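Local atomic coordinates of tRNA dimethylallyltransferase (Staphylococcus epidermidis ATCC 12228, PDB entry 3D3Q), a protein that probably transfers a dimethylallyl group from dimethylallyl diphosphate to adenine 37 of tRNAs that read codons beginning with uridine, with magnesium as cofactor. Residues D39-Y44 and I49-V54. Sequence-based numbering, arbitrary orientation.
Sequences DSMQVY and IGTAKV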
# COMPACT_ATOMS: atom_id res chain seq x y z
N ASP A 39 4.38 -4.83 5.85
CA ASP A 39 4.00 -3.93 6.94
C ASP A 39 5.20 -3.61 7.84
O ASP A 39 5.88 -4.51 8.33
CB ASP A 39 2.90 -4.57 7.76
CG ASP A 39 2.19 -3.57 8.66
OD1 ASP A 39 2.86 -2.95 9.51
OD2 ASP A 39 0.96 -3.39 8.50
N SER A 40 5.43 -2.33 8.10
CA SER A 40 6.55 -1.94 8.95
C SER A 40 6.25 -2.04 10.44
O SER A 40 7.08 -1.66 11.27
CB SER A 40 7.00 -0.50 8.63
OG SER A 40 6.00 0.47 8.92
N MSE A 41 5.07 -2.55 10.78
CA MSE A 41 4.69 -2.67 12.19
C MSE A 41 4.52 -4.09 12.66
O MSE A 41 4.70 -4.40 13.84
CB MSE A 41 3.38 -1.91 12.44
CG MSE A 41 3.55 -0.40 12.49
SE MSE A 41 4.84 0.16 13.85
CE MSE A 41 3.88 -0.39 15.45
N GLN A 42 4.17 -4.96 11.72
CA GLN A 42 3.97 -6.38 12.00
C GLN A 42 5.31 -7.06 12.29
O GLN A 42 5.35 -8.24 12.61
CB GLN A 42 3.25 -7.04 10.83
CG GLN A 42 1.73 -6.85 10.90
CD GLN A 42 0.98 -7.40 9.69
OE1 GLN A 42 1.26 -8.50 9.20
NE2 GLN A 42 -0.02 -6.65 9.24
N VAL A 43 6.39 -6.29 12.20
CA VAL A 43 7.71 -6.81 12.47
C VAL A 43 7.96 -6.90 13.97
O VAL A 43 8.80 -7.67 14.41
CB VAL A 43 8.80 -5.91 11.84
CG1 VAL A 43 8.86 -6.14 10.34
CG2 VAL A 43 8.49 -4.46 12.13
N TYR A 44 7.21 -6.12 14.75
CA TYR A 44 7.37 -6.11 16.20
C TYR A 44 6.52 -7.16 16.93
O TYR A 44 5.33 -7.30 16.68
CB TYR A 44 7.04 -4.73 16.76
CG TYR A 44 7.91 -3.62 16.22
CD1 TYR A 44 9.25 -3.50 16.60
CD2 TYR A 44 7.40 -2.69 15.31
CE1 TYR A 44 10.06 -2.48 16.09
CE2 TYR A 44 8.19 -1.67 14.80
CZ TYR A 44 9.52 -1.56 15.19
OH TYR A 44 10.30 -0.55 14.66
N ILE A 49 -2.54 -6.91 17.72
CA ILE A 49 -3.86 -6.35 17.50
C ILE A 49 -3.87 -5.00 16.79
O ILE A 49 -4.59 -4.82 15.81
CB ILE A 49 -4.62 -6.21 18.83
CG1 ILE A 49 -4.82 -7.59 19.45
CG2 ILE A 49 -5.95 -5.49 18.61
CD1 ILE A 49 -5.47 -7.55 20.81
N GLY A 50 -3.09 -4.05 17.29
CA GLY A 50 -3.07 -2.73 16.67
C GLY A 50 -2.46 -2.67 15.28
O GLY A 50 -2.55 -1.66 14.59
N THR A 51 -1.87 -3.77 14.85
CA THR A 51 -1.22 -3.79 13.57
C THR A 51 -1.92 -4.70 12.57
O THR A 51 -1.45 -4.86 11.45
CB THR A 51 0.20 -4.27 13.73
OG1 THR A 51 0.19 -5.59 14.30
CG2 THR A 51 0.96 -3.32 14.67
N ALA A 52 -3.04 -5.29 12.99
CA ALA A 52 -3.83 -6.20 12.16
C ALA A 52 -2.96 -7.38 11.73
O ALA A 52 -3.10 -7.91 10.63
CB ALA A 52 -4.37 -5.47 10.93
N LYS A 53 -2.07 -7.79 12.63
CA LYS A 53 -1.16 -8.90 12.38
C LYS A 53 -1.89 -10.23 12.18
O LYS A 53 -2.63 -10.67 13.06
CB LYS A 53 -0.18 -9.05 13.55
CG LYS A 53 0.77 -10.22 13.41
CD LYS A 53 1.76 -10.21 14.55
CE LYS A 53 2.56 -8.93 14.54
NZ LYS A 53 3.33 -8.75 15.80
N VAL A 54 -1.66 -10.85 11.03
CA VAL A 54 -2.29 -12.13 10.71
C VAL A 54 -1.78 -13.24 11.62
O VAL A 54 -0.58 -13.32 11.92
CB VAL A 54 -2.03 -12.51 9.23
CG1 VAL A 54 -0.55 -12.37 8.89
CG2 VAL A 54 -2.51 -13.92 8.98
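Q42 and K53 reach past each other in opposite directions, each ending on a backbone carbonyl of the other segment. The side-chain amide of Q42 gives NE2 to T51 O at 3.2 Å, a bent bond (N-H...O 140°) in which the oxygen stands somewhat out of the amide plane. Its aliphatic part lies alongside K53, with Q42 CG 3.9 Å from K53 CB. CG of Q42 sits beside its own backbone N (chi1 -83°) and the chain then runs extended, which carries the amide across to the 49-54 segment. K53 returns the grip: NZ meets Y44 O at 2.6 Å, and on the way CE passes 3.5 Å from Q42 O. A bend at chi3 (-60°) in an otherwise extended lysine chain turns the ammonium toward that carbonyl. T51 packs against M41 (selenomethionine) through its methyl CG2, 3.6 Å from M41 CB, while its OG1 turns to the carbonyls of M47 and D48.

Behind this layer, D39 shapes the first segment. Its OD1 accepts from M41 N at 2.6 Å, nearly along the C-O axis, and from Q42 N at 3.3 Å from above the carboxylate plane, forming an Asx turn and Asx motif. Type I turns at M41-Y44 and I49-A52 fold the two segments, both within the loop joining strands 33-37 and 64-65. Residues 39-42 probably contact substrate tRNA, and A52 lies near T16 of the predicted ATP-binding loop.

K53 NZ also bonds to M47 O and forms salt bridges with D48 and D68; two carboxylates and two carbonyls around it would favour the charged form. The join thus rests on polar bonds from two crossing side chains to main-chain oxygens, as well as on the packing of Q42 against K53 and T51 against M41.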